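PDB 4GQ2: nucleoporin nup120 from Schizosaccharomyces pombe, which serves as a structural component of the nuclear pore complex, the channel that carries traffic across the nuclear envelope. Local coordinates for residues A[255-260]-A[275-280]; A[236-241]-A[250-255]; A[285-290]-A[301-306]; A[307-312]-A[330-335]. All blocks are in the same frame, centred on the assembly; numbering follows the deposited sequence.

Contact 1: residues A[255-260]-A[275-280]; sequences LDYKLK and LSQTIL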
loop_
_atom_site.group_PDB
_atom_site.type_symbol
_atom_site.label_atom_id
_atom_site.label_comp_id
_atom_site.label_asym_id
_atom_site.label_seq_id
_atom_site.Cartn_x
_atom_site.Cartn_y
_atom_site.Cartn_z
ATOM N N LEU A 255 38.184 -14.836 32.005
ATOM C CA LEU A 255 38.477 -13.438 32.314
ATOM C C LEU A 255 39.970 -13.136 32.148
ATOM O O LEU A 255 40.344 -12.018 31.789
ATOM C CB LEU A 255 37.999 -13.081 33.731
ATOM C CG LEU A 255 38.043 -11.613 34.186
ATOM C CD1 LEU A 255 36.955 -10.777 33.520
ATOM C CD2 LEU A 255 37.928 -11.509 35.700
ATOM N N ASP A 256 40.813 -14.136 32.405
ATOM C CA ASP A 256 42.254 -14.005 32.178
ATOM C C ASP A 256 42.716 -14.632 30.849
ATOM O O ASP A 256 43.755 -15.296 30.783
ATOM C CB ASP A 256 43.073 -14.497 33.393
ATOM C CG ASP A 256 43.024 -16.015 33.591
ATOM O OD1 ASP A 256 42.192 -16.715 32.965
ATOM O OD2 ASP A 256 43.840 -16.516 34.395
ATOM N N TYR A 257 41.933 -14.396 29.796
ATOM C CA TYR A 257 42.321 -14.688 28.405
ATOM C C TYR A 257 42.889 -16.093 28.152
ATOM O O TYR A 257 43.901 -16.254 27.467
ATOM C CB TYR A 257 43.228 -13.578 27.834
ATOM C CG TYR A 257 43.784 -12.632 28.883
ATOM C CD1 TYR A 257 43.055 -11.512 29.298
ATOM C CD2 TYR A 257 45.027 -12.864 29.473
ATOM C CE1 TYR A 257 43.549 -10.654 30.268
ATOM C CE2 TYR A 257 45.527 -12.013 30.447
ATOM C CZ TYR A 257 44.786 -10.906 30.837
ATOM O OH TYR A 257 45.282 -10.056 31.797
ATOM N N LYS A 258 42.218 -17.100 28.703
ATOM C CA LYS A 258 42.526 -18.497 28.413
ATOM C C LYS A 258 41.454 -19.150 27.533
ATOM O O LYS A 258 40.266 -19.134 27.865
ATOM C CB LYS A 258 42.689 -19.301 29.707
ATOM C CG LYS A 258 44.120 -19.478 30.189
ATOM C CD LYS A 258 44.512 -18.434 31.218
ATOM C CE LYS A 258 45.814 -18.811 31.904
ATOM N NZ LYS A 258 46.319 -17.706 32.759
ATOM N N LEU A 259 41.883 -19.727 26.416
ATOM C CA LEU A 259 40.989 -20.470 25.532
ATOM C C LEU A 259 40.953 -21.942 25.948
ATOM O O LEU A 259 41.920 -22.677 25.743
ATOM C CB LEU A 259 41.420 -20.309 24.066
ATOM C CG LEU A 259 40.504 -20.818 22.942
ATOM C CD1 LEU A 259 39.107 -20.209 23.000
ATOM C CD2 LEU A 259 41.136 -20.560 21.582
ATOM N N LYS A 260 39.829 -22.354 26.530
ATOM C CA LYS A 260 39.687 -23.682 27.124
ATOM C C LYS A 260 38.702 -24.563 26.365
ATOM O O LYS A 260 37.652 -24.100 25.912
ATOM C CB LYS A 260 39.221 -23.570 28.580
ATOM C CG LYS A 260 39.891 -22.461 29.378
ATOM C CD LYS A 260 39.562 -22.553 30.859
ATOM C CE LYS A 260 40.319 -21.483 31.632
ATOM N NZ LYS A 260 40.162 -21.611 33.107
ATOM N N LEU A 275 46.255 -16.800 25.884
ATOM C CA LEU A 275 46.325 -15.828 24.799
ATOM C C LEU A 275 47.056 -14.577 25.274
ATOM O O LEU A 275 47.380 -14.452 26.459
ATOM C CB LEU A 275 44.919 -15.466 24.313
ATOM C CG LEU A 275 43.913 -16.596 24.062
ATOM C CD1 LEU A 275 42.504 -16.032 23.957
ATOM C CD2 LEU A 275 44.267 -17.416 22.826
ATOM N N SER A 276 47.293 -13.649 24.348
ATOM C CA SER A 276 48.021 -12.410 24.636
ATOM C C SER A 276 47.279 -11.464 25.591
ATOM O O SER A 276 46.120 -11.702 25.942
ATOM C CB SER A 276 48.382 -11.699 23.331
ATOM O OG SER A 276 47.314 -11.778 22.408
ATOM N N GLN A 277 47.952 -10.391 26.002
ATOM C CA GLN A 277 47.457 -9.535 27.085
ATOM C C GLN A 277 47.134 -8.092 26.679
ATOM O O GLN A 277 47.968 -7.393 26.098
ATOM C CB GLN A 277 48.440 -9.549 28.265
ATOM C CG GLN A 277 48.553 -10.899 28.964
ATOM C CD GLN A 277 49.627 -10.940 30.037
ATOM O OE1 GLN A 277 50.231 -9.921 30.380
ATOM N NE2 GLN A 277 49.871 -12.130 30.574
ATOM N N THR A 278 45.907 -7.680 26.998
ATOM C CA THR A 278 45.425 -6.294 26.900
ATOM C C THR A 278 44.204 -6.153 27.807
ATOM O O THR A 278 43.602 -7.159 28.194
ATOM C CB THR A 278 45.023 -5.896 25.459
ATOM O OG1 THR A 278 44.706 -7.070 24.698
ATOM C CG2 THR A 278 46.146 -5.129 24.767
ATOM N N ILE A 279 43.839 -4.921 28.155
ATOM C CA ILE A 279 42.623 -4.697 28.941
ATOM C C ILE A 279 41.398 -4.897 28.039
ATOM O O ILE A 279 41.316 -4.316 26.952
ATOM C CB ILE A 279 42.625 -3.333 29.697
ATOM C CG1 ILE A 279 42.210 -2.156 28.803
ATOM C CG2 ILE A 279 43.977 -3.074 30.352
ATOM C CD1 ILE A 279 40.784 -1.684 29.020
ATOM N N LEU A 280 40.475 -5.748 28.481
ATOM C CA LEU A 280 39.295 -6.112 27.682
ATOM C C LEU A 280 37.953 -5.542 28.178
ATOM O O LEU A 280 37.023 -5.389 27.379
ATOM C CB LEU A 280 39.211 -7.635 27.480
ATOM C CG LEU A 280 39.333 -8.616 28.652
ATOM C CD1 LEU A 280 38.022 -8.775 29.411
ATOM C CD2 LEU A 280 39.806 -9.965 28.132
#
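A first torsion of only 14° leaves CG of Y257 almost eclipsed with its own backbone N. Together with the left-handed backbone angles of this residue, it sends the ring toward 275-280, where Q277 and L280 meet it. This is the edge of a beta-propeller blade: Y257 sits in the turn between strands 249-254 and 258-263, and the loop 275-280 is the chain leaving the outermost strand, 268-274. The backbones are joined by a single hydrogen bond, from L275 N to Y257 O at 2.9 Å. It is nearly straight (163° at the hydrogen) and the donor lies almost in line with the carbonyl bond, continuing the pairing that L259 makes with I273. L275 also wraps this oxygen, with its CB 3.4 Å from Y257 O, and its CD2 reaches L259 CB at 4.2 Å.

On the ring itself, CE2 of Y257 meets CG of Q277 at 3.5 Å. The two side chains cross at about a right angle, and the glutamine chain runs on extended past the contact. Along the ring's other side, L280 places CD2 in the ring plane at the edge, 3.8 Å from CD1 of Y257. The peptide oxygen of S276 approaches obliquely, 3.9 Å from CG of Y257. The turn is pinned separately by charge: K258 pairs with D256 and also with E274, while S254 OG bonds to D256 OD1 and K258 N. Within the first of these pairs, K258 NZ stands above the carboxylate plane of D256, 3.2 Å from OD2.

Contact 2: residues A[236-241]-A[250-255]; sequences NTIISM and LVMLSL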
loop_
_atom_site.group_PDB
_atom_site.type_symbol
_atom_site.label_atom_id
_atom_site.label_comp_id
_atom_site.label_asym_id
_atom_site.label_seq_id
_atom_site.Cartn_x
_atom_site.Cartn_y
_atom_site.Cartn_z
ATOM N N ASN A 236 39.149 -17.379 36.408
ATOM C CA ASN A 236 38.529 -18.442 35.617
ATOM C C ASN A 236 37.060 -18.169 35.217
ATOM O O ASN A 236 36.439 -18.993 34.529
ATOM C CB ASN A 236 38.694 -19.810 36.303
ATOM C CG ASN A 236 37.981 -19.891 37.641
ATOM O OD1 ASN A 236 38.131 -19.016 38.498
ATOM N ND2 ASN A 236 37.205 -20.954 37.832
ATOM N N THR A 237 36.526 -17.017 35.643
ATOM C CA THR A 237 35.179 -16.575 35.265
ATOM C C THR A 237 34.988 -16.644 33.749
ATOM O O THR A 237 35.791 -16.098 32.987
ATOM C CB THR A 237 34.907 -15.123 35.712
ATOM O OG1 THR A 237 35.261 -14.963 37.089
ATOM C CG2 THR A 237 33.432 -14.765 35.527
ATOM N N ILE A 238 33.927 -17.323 33.320
ATOM C CA ILE A 238 33.636 -17.476 31.898
ATOM C C ILE A 238 33.094 -16.158 31.354
ATOM O O ILE A 238 32.122 -15.609 31.882
ATOM C CB ILE A 238 32.631 -18.623 31.628
ATOM C CG1 ILE A 238 33.037 -19.913 32.367
ATOM C CG2 ILE A 238 32.456 -18.860 30.128
ATOM C CD1 ILE A 238 34.311 -20.568 31.874
ATOM N N ILE A 239 33.745 -15.645 30.315
ATOM C CA ILE A 239 33.304 -14.405 29.672
ATOM C C ILE A 239 32.733 -14.650 28.274
ATOM O O ILE A 239 32.239 -13.726 27.634
ATOM C CB ILE A 239 34.421 -13.340 29.626
ATOM C CG1 ILE A 239 35.632 -13.852 28.841
ATOM C CG2 ILE A 239 34.802 -12.918 31.041
ATOM C CD1 ILE A 239 36.502 -12.752 28.267
ATOM N N SER A 240 32.810 -15.901 27.821
ATOM C CA SER A 240 32.267 -16.324 26.531
ATOM C C SER A 240 32.381 -17.845 26.411
ATOM O O SER A 240 33.455 -18.407 26.633
ATOM C CB SER A 240 33.025 -15.649 25.381
ATOM O OG SER A 240 32.216 -15.514 24.227
ATOM N N MET A 241 31.279 -18.510 26.073
ATOM C CA MET A 241 31.302 -19.962 25.859
ATOM C C MET A 241 30.354 -20.437 24.759
ATOM O O MET A 241 29.257 -19.895 24.596
ATOM C CB MET A 241 31.046 -20.735 27.164
ATOM C CG MET A 241 29.747 -20.405 27.886
ATOM S SD MET A 241 29.368 -21.632 29.155
ATOM C CE MET A 241 27.897 -20.934 29.895
ATOM N N LEU A 250 32.688 -28.210 24.967
ATOM C CA LEU A 250 32.400 -26.820 25.284
ATOM C C LEU A 250 33.680 -26.015 25.088
ATOM O O LEU A 250 34.745 -26.423 25.549
ATOM C CB LEU A 250 31.921 -26.710 26.732
ATOM C CG LEU A 250 30.926 -25.614 27.120
ATOM C CD1 LEU A 250 29.550 -25.898 26.532
ATOM C CD2 LEU A 250 30.840 -25.491 28.633
ATOM N N VAL A 251 33.587 -24.898 24.372
ATOM C CA VAL A 251 34.726 -23.988 24.215
ATOM C C VAL A 251 34.457 -22.715 25.002
ATOM O O VAL A 251 33.440 -22.049 24.796
ATOM C CB VAL A 251 35.033 -23.655 22.738
ATOM C CG1 VAL A 251 36.161 -22.636 22.638
ATOM C CG2 VAL A 251 35.405 -24.917 21.974
ATOM N N MET A 252 35.372 -22.394 25.911
ATOM C CA MET A 252 35.203 -21.265 26.815
ATOM C C MET A 252 36.397 -20.323 26.770
ATOM O O MET A 252 37.533 -20.749 26.540
ATOM C CB MET A 252 34.989 -21.756 28.248
ATOM C CG MET A 252 34.019 -22.924 28.373
ATOM S SD MET A 252 34.117 -23.785 29.954
ATOM C CE MET A 252 35.783 -24.438 29.925
ATOM N N LEU A 253 36.117 -19.040 26.978
ATOM C CA LEU A 253 37.140 -18.028 27.172
ATOM C C LEU A 253 37.001 -17.440 28.571
ATOM O O LEU A 253 35.889 -17.120 29.011
ATOM C CB LEU A 253 37.031 -16.935 26.109
ATOM C CG LEU A 253 38.063 -15.805 26.143
ATOM C CD1 LEU A 253 39.493 -16.329 26.155
ATOM C CD2 LEU A 253 37.854 -14.882 24.958
ATOM N N SER A 254 38.131 -17.308 29.266
ATOM C CA SER A 254 38.139 -16.865 30.665
ATOM C C SER A 254 38.447 -15.376 30.815
ATOM O O SER A 254 38.917 -14.739 29.877
ATOM C CB SER A 254 39.139 -17.688 31.478
ATOM O OG SER A 254 40.458 -17.486 31.004
ATOM N N LEU A 255 38.184 -14.836 32.005
ATOM C CA LEU A 255 38.477 -13.438 32.314
ATOM C C LEU A 255 39.970 -13.136 32.148
ATOM O O LEU A 255 40.344 -12.018 31.789
ATOM C CB LEU A 255 37.999 -13.081 33.731
ATOM C CG LEU A 255 38.043 -11.613 34.186
ATOM C CD1 LEU A 255 36.955 -10.777 33.520
ATOM C CD2 LEU A 255 37.928 -11.509 35.700
#
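L253 is paired with two residues at once, I239 and S240: a classic beta bulge in the hairpin of strands 238-244 and 249-254, the first two strands of a propeller blade. Two of the three backbone hydrogen bonds set it. I239 N gives to L253 O at 2.9 Å, nearly straight at 169°, and L253 N gives to S240 O at 2.8 Å, so the two bulged residues grip both polar atoms of one leucine. The third lies beyond the corner at I239, where L255 N reaches T237 O on a more bent path (132°).

The side-chain packing divides between two sides. With CG1 set between backbone N and carbonyl carbon (chi1 60°), I239 lays that atom 3.3 Å from L253 O and carries CD1 on to L253 CG at 4.0 Å. Its other branch, CG2, meets CD1 of L255 at 3.9 Å, the two side chains crossing at about a right angle. Cut back to alanine, I239 would have neither branch, and L253 and L255 would probably be left without the side chain that bridges them at the corner.

Among the polar groups, S240 OG turns to Y287 N in the next blade, and T237 OG1 bonds back to S234 O just before the hairpin. On the M252 side, I238 CD1 ends 3.8 Å from M252 SD, while M241 CB lies 3.9 Å from M252 CG.

Contact 3: residues A[285-290]-A[301-306]; sequences FPYLTS and YYPDNS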
loop_
_atom_site.group_PDB
_atom_site.type_symbol
_atom_site.label_atom_id
_atom_site.label_comp_id
_atom_site.label_asym_id
_atom_site.label_seq_id
_atom_site.Cartn_x
_atom_site.Cartn_y
_atom_site.Cartn_z
ATOM N N PHE A 285 30.197 -8.155 25.170
ATOM C CA PHE A 285 29.868 -8.689 23.848
ATOM C C PHE A 285 30.442 -10.101 23.699
ATOM O O PHE A 285 31.326 -10.487 24.466
ATOM C CB PHE A 285 30.408 -7.774 22.735
ATOM C CG PHE A 285 31.797 -7.244 22.991
ATOM C CD1 PHE A 285 32.910 -8.083 22.915
ATOM C CD2 PHE A 285 31.994 -5.899 23.295
ATOM C CE1 PHE A 285 34.186 -7.593 23.152
ATOM C CE2 PHE A 285 33.269 -5.403 23.526
ATOM C CZ PHE A 285 34.366 -6.251 23.456
ATOM N N PRO A 286 29.939 -10.882 22.720
ATOM C CA PRO A 286 30.534 -12.202 22.498
ATOM C C PRO A 286 31.978 -12.119 21.990
ATOM O O PRO A 286 32.333 -11.190 21.259
ATOM C CB PRO A 286 29.616 -12.844 21.444
ATOM C CG PRO A 286 28.876 -11.715 20.815
ATOM C CD PRO A 286 28.747 -10.663 21.878
ATOM N N TYR A 287 32.794 -13.082 22.408
ATOM C CA TYR A 287 34.200 -13.165 22.026
ATOM C C TYR A 287 34.430 -14.367 21.125
ATOM O O TYR A 287 35.407 -14.415 20.383
ATOM C CB TYR A 287 35.072 -13.330 23.266
ATOM C CG TYR A 287 35.445 -12.055 23.981
ATOM C CD1 TYR A 287 34.623 -11.524 24.968
ATOM C CD2 TYR A 287 36.643 -11.400 23.694
ATOM C CE1 TYR A 287 34.974 -10.365 25.639
ATOM C CE2 TYR A 287 37.003 -10.236 24.356
ATOM C CZ TYR A 287 36.163 -9.724 25.327
ATOM O OH TYR A 287 36.508 -8.567 25.983
ATOM N N LEU A 288 33.528 -15.341 21.208
ATOM C CA LEU A 288 33.677 -16.591 20.486
ATOM C C LEU A 288 32.482 -16.893 19.597
ATOM O O LEU A 288 31.338 -16.610 19.963
ATOM C CB LEU A 288 33.866 -17.751 21.469
ATOM C CG LEU A 288 35.134 -17.829 22.325
ATOM C CD1 LEU A 288 35.090 -19.081 23.194
ATOM C CD2 LEU A 288 36.395 -17.820 21.469
ATOM N N THR A 289 32.761 -17.469 18.431
ATOM C CA THR A 289 31.729 -18.113 17.614
ATOM C C THR A 289 32.313 -19.269 16.798
ATOM O O THR A 289 33.509 -19.286 16.509
ATOM C CB THR A 289 30.997 -17.115 16.688
ATOM O OG1 THR A 289 29.727 -17.662 16.306
ATOM C CG2 THR A 289 31.823 -16.811 15.437
ATOM N N SER A 290 31.468 -20.230 16.437
ATOM C CA SER A 290 31.898 -21.354 15.609
ATOM C C SER A 290 31.128 -21.385 14.297
ATOM O O SER A 290 30.028 -20.836 14.211
ATOM C CB SER A 290 31.734 -22.677 16.357
ATOM O OG SER A 290 30.396 -23.137 16.327
ATOM N N TYR A 301 37.832 -12.999 19.086
ATOM C CA TYR A 301 38.008 -11.552 18.998
ATOM C C TYR A 301 38.990 -11.008 20.027
ATOM O O TYR A 301 38.946 -11.393 21.199
ATOM C CB TYR A 301 36.662 -10.848 19.176
ATOM C CG TYR A 301 36.729 -9.339 19.107
ATOM C CD1 TYR A 301 37.181 -8.696 17.956
ATOM C CD2 TYR A 301 36.315 -8.547 20.184
ATOM C CE1 TYR A 301 37.233 -7.312 17.879
ATOM C CE2 TYR A 301 36.355 -7.156 20.112
ATOM C CZ TYR A 301 36.817 -6.551 18.956
ATOM O OH TYR A 301 36.868 -5.185 18.862
ATOM N N TYR A 302 39.852 -10.101 19.568
ATOM C CA TYR A 302 40.823 -9.411 20.413
ATOM C C TYR A 302 40.567 -7.911 20.349
ATOM O O TYR A 302 40.754 -7.301 19.292
ATOM C CB TYR A 302 42.249 -9.657 19.920
ATOM C CG TYR A 302 42.810 -11.042 20.144
ATOM C CD1 TYR A 302 42.546 -12.076 19.244
ATOM C CD2 TYR A 302 43.649 -11.310 21.232
ATOM C CE1 TYR A 302 43.075 -13.342 19.432
ATOM C CE2 TYR A 302 44.187 -12.576 21.426
ATOM C CZ TYR A 302 43.896 -13.586 20.522
ATOM O OH TYR A 302 44.419 -14.847 20.697
ATOM N N PRO A 303 40.137 -7.310 21.470
ATOM C CA PRO A 303 40.012 -5.851 21.541
ATOM C C PRO A 303 41.358 -5.141 21.365
ATOM O O PRO A 303 42.402 -5.686 21.733
ATOM C CB PRO A 303 39.467 -5.613 22.950
ATOM C CG PRO A 303 38.759 -6.881 23.297
ATOM C CD PRO A 303 39.558 -7.976 22.650
ATOM N N ASP A 304 41.314 -3.941 20.787
ATOM C CA ASP A 304 42.496 -3.115 20.540
ATOM C C ASP A 304 42.228 -1.705 21.008
ATOM O O ASP A 304 41.254 -1.442 21.714
ATOM C CB ASP A 304 42.778 -3.013 19.037
ATOM C CG ASP A 304 43.549 -4.186 18.493
ATOM O OD1 ASP A 304 43.790 -5.160 19.231
ATOM O OD2 ASP A 304 43.902 -4.128 17.296
ATOM N N ASN A 305 43.103 -0.798 20.583
ATOM C CA ASN A 305 42.843 0.627 20.651
ATOM C C ASN A 305 41.976 1.056 19.473
ATOM O O ASN A 305 41.229 2.029 19.575
ATOM C CB ASN A 305 44.157 1.408 20.649
ATOM C CG ASN A 305 45.019 1.100 21.858
ATOM O OD1 ASN A 305 46.073 0.473 21.738
ATOM N ND2 ASN A 305 44.569 1.530 23.032
ATOM N N SER A 306 42.073 0.315 18.367
ATOM C CA SER A 306 41.353 0.644 17.132
ATOM C C SER A 306 40.591 -0.541 16.526
ATOM O O SER A 306 40.979 -1.081 15.486
ATOM C CB SER A 306 42.314 1.235 16.097
ATOM O OG SER A 306 43.269 0.271 15.692
#
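Y287 and Y301 close the start of a beta hairpin, strands 288-290 and 297-302, the first two strands of a propeller blade. The pairing between these residues is one backbone hydrogen bond: Y301 N meets Y287 O at 3.1 Å, in the carbonyl plane and somewhat bent (144°).

The aromatic contacts lie past that bond. Y301 swings CG to the side opposite its backbone N (chi1 180°), which directs the ring toward F285, whose CE1 comes to the tyrosine's edge 3.8 Å from CE2. The planes stand 75° apart in an oblique pair, centroids 5.7 Å from each other. F285 CE1 also rides 3.6 Å above the plane of the Y287 ring, displaced toward its rim, so F285 touches both tyrosines.

Proline and carbonyl contacts fill in around the rings. P303 sets CD 3.8 Å from CE2 of Y287, near the ring plane at its edge, and puts its N over one face of Y301, offset toward the rim. With an alanine in place of Y287, F285 would probably lose the ring face under its CE1 and P303 the edge at its CD, and L280, I239 and L253, which pack on the same side chain, would be left with a gap.

Outside the pair, Y301 OH is hydrogen-bonded to H307 O. Back at the hairpin mouth, the peptide oxygen of Y301 lies in the plane of the Y287 ring, 3.4 Å from CD2.

Contact 4: residues A[307-312]-A[330-335]; sequences HGSFSI and KGIIPP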
loop_
_atom_site.group_PDB
_atom_site.type_symbol
_atom_site.label_atom_id
_atom_site.label_comp_id
_atom_site.label_asym_id
_atom_site.label_seq_id
_atom_site.Cartn_x
_atom_site.Cartn_y
_atom_site.Cartn_z
ATOM N N HIS A 307 39.511 -0.938 17.197
ATOM C CA HIS A 307 38.534 -1.924 16.681
ATOM C C HIS A 307 38.901 -3.381 16.806
ATOM O O HIS A 307 38.035 -4.252 16.693
ATOM C CB HIS A 307 38.073 -1.580 15.258
ATOM C CG HIS A 307 37.525 -0.178 15.122
ATOM N ND1 HIS A 307 36.672 0.357 16.021
ATOM C CD2 HIS A 307 37.747 0.802 14.160
ATOM C CE1 HIS A 307 36.364 1.615 15.652
ATOM N NE2 HIS A 307 37.019 1.886 14.512
ATOM N N GLY A 308 40.175 -3.670 17.052
ATOM C CA GLY A 308 40.595 -5.035 17.347
ATOM C C GLY A 308 41.004 -5.867 16.146
ATOM O O GLY A 308 41.316 -5.335 15.081
ATOM N N SER A 309 41.006 -7.183 16.338
ATOM C CA SER A 309 41.372 -8.137 15.298
ATOM C C SER A 309 40.726 -9.477 15.613
ATOM O O SER A 309 40.154 -9.654 16.686
ATOM C CB SER A 309 42.896 -8.284 15.201
ATOM O OG SER A 309 43.464 -8.660 16.446
ATOM N N PHE A 310 40.819 -10.418 14.679
ATOM C CA PHE A 310 40.158 -11.706 14.832
ATOM C C PHE A 310 41.100 -12.876 14.559
ATOM O O PHE A 310 41.984 -12.784 13.709
ATOM C CB PHE A 310 38.950 -11.797 13.898
ATOM C CG PHE A 310 37.814 -10.879 14.266
ATOM C CD1 PHE A 310 37.762 -9.580 13.770
ATOM C CD2 PHE A 310 36.785 -11.323 15.090
ATOM C CE1 PHE A 310 36.714 -8.736 14.102
ATOM C CE2 PHE A 310 35.731 -10.486 15.424
ATOM C CZ PHE A 310 35.696 -9.192 14.928
ATOM N N SER A 311 40.892 -13.974 15.282
ATOM C CA SER A 311 41.647 -15.206 15.069
ATOM C C SER A 311 40.733 -16.359 14.674
ATOM O O SER A 311 39.568 -16.395 15.062
ATOM C CB SER A 311 42.427 -15.582 16.329
ATOM O OG SER A 311 43.540 -14.731 16.514
ATOM N N ILE A 312 41.270 -17.294 13.894
ATOM C CA ILE A 312 40.587 -18.555 13.610
ATOM C C ILE A 312 41.433 -19.726 14.117
ATOM O O ILE A 312 42.655 -19.727 13.972
ATOM C CB ILE A 312 40.241 -18.712 12.108
ATOM C CG1 ILE A 312 39.135 -17.720 11.710
ATOM C CG2 ILE A 312 39.816 -20.143 11.790
ATOM C CD1 ILE A 312 38.773 -17.715 10.234
ATOM N N LYS A 330 44.833 -18.426 12.274
ATOM C CA LYS A 330 44.985 -16.997 12.015
ATOM C C LYS A 330 45.358 -16.233 13.278
ATOM O O LYS A 330 44.774 -16.456 14.336
ATOM C CB LYS A 330 43.688 -16.427 11.451
ATOM C CG LYS A 330 43.830 -15.764 10.094
ATOM C CD LYS A 330 43.666 -16.794 8.988
ATOM C CE LYS A 330 43.353 -16.138 7.655
ATOM N NZ LYS A 330 43.183 -17.140 6.564
ATOM N N GLY A 331 46.331 -15.332 13.156
ATOM C CA GLY A 331 46.709 -14.430 14.241
ATOM C C GLY A 331 45.908 -13.136 14.221
ATOM O O GLY A 331 45.486 -12.648 15.272
ATOM N N ILE A 332 45.694 -12.578 13.027
ATOM C CA ILE A 332 44.974 -11.303 12.869
ATOM C C ILE A 332 44.122 -11.195 11.585
ATOM O O ILE A 332 44.607 -11.425 10.473
ATOM C CB ILE A 332 45.930 -10.085 13.000
ATOM C CG1 ILE A 332 46.115 -9.695 14.474
ATOM C CG2 ILE A 332 45.421 -8.883 12.213
ATOM C CD1 ILE A 332 46.992 -8.475 14.709
ATOM N N ILE A 333 42.843 -10.861 11.771
ATOM C CA ILE A 333 41.961 -10.378 10.707
ATOM C C ILE A 333 41.553 -8.949 11.094
ATOM O O ILE A 333 40.719 -8.763 11.983
ATOM C CB ILE A 333 40.708 -11.277 10.536
ATOM C CG1 ILE A 333 41.091 -12.635 9.940
ATOM C CG2 ILE A 333 39.659 -10.605 9.657
ATOM C CD1 ILE A 333 39.956 -13.642 9.885
ATOM N N PRO A 334 42.167 -7.931 10.457
ATOM C CA PRO A 334 41.905 -6.552 10.866
ATOM C C PRO A 334 40.714 -5.930 10.134
ATOM O O PRO A 334 40.708 -5.883 8.903
ATOM C CB PRO A 334 43.209 -5.819 10.509
ATOM C CG PRO A 334 43.937 -6.712 9.547
ATOM C CD PRO A 334 43.163 -7.992 9.371
ATOM N N PRO A 335 39.704 -5.460 10.894
ATOM C CA PRO A 335 38.525 -4.820 10.316
ATOM C C PRO A 335 38.887 -3.521 9.620
ATOM O O PRO A 335 39.870 -2.876 9.986
ATOM C CB PRO A 335 37.646 -4.514 11.540
ATOM C CG PRO A 335 38.131 -5.433 12.609
ATOM C CD PRO A 335 39.605 -5.560 12.360
#
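The backbones of F310 and I333 run roughly antiparallel, the end-to-end directions of 307-312 and 330-335 being 153° apart, as the chain leaving a propeller blade's outermost strand, 324-328, keeps alongside 309-317. Two weak hydrogen bonds join this pair, I333 N to F310 O at 2.9 Å and F310 N to I333 O at 3.2 Å. K330 N to I312 O is a better-formed bond, on a carbonyl lone pair. Between these points 330-335 spends one residue more than its partner, and S311 OG faces the detour, near both K330 O (3.0 Å) and G331 O (3.1 Å).

Among the apolar groups, F310 and I333 meet CB to CB at 3.8 Å. CG of F310 stands beside the backbone N (chi1 -68°), bringing the ring along the chain so that I333 O and P335 CG both lie at its edge. Y301 and F350 meet the same ring from elsewhere, F350 edge-to-face. I332 CG1 packs on S309 OG at 3.5 Å. At the backbone angles of G308 a CB would collide with H307 O; the glycine's own carbonyl oxygen comes 3.2 Å from CD of P335.

In the fold
Contacts 1 and 2 belong to one four-stranded propeller blade, contacts 3 and 4 to the next. Contact 2 is buried and is the most regular sheet pairing, disturbed by its bulge; contact 1, which shares L255 with it, lies at the surface and relies on one backbone bond, a tyrosine and a charged turn. Contacts 3 and 4 are partly buried: aromatic rings and a proline dominate the former, mostly weak backbone bonds, with aliphatic and proline packing, the latter. They join where Y302 N meets S309 O, on neighbouring strands. The blades meet through S240 and L253 of contact 2 against Y287 of contact 3, and through L275 of contact 1 against Y302.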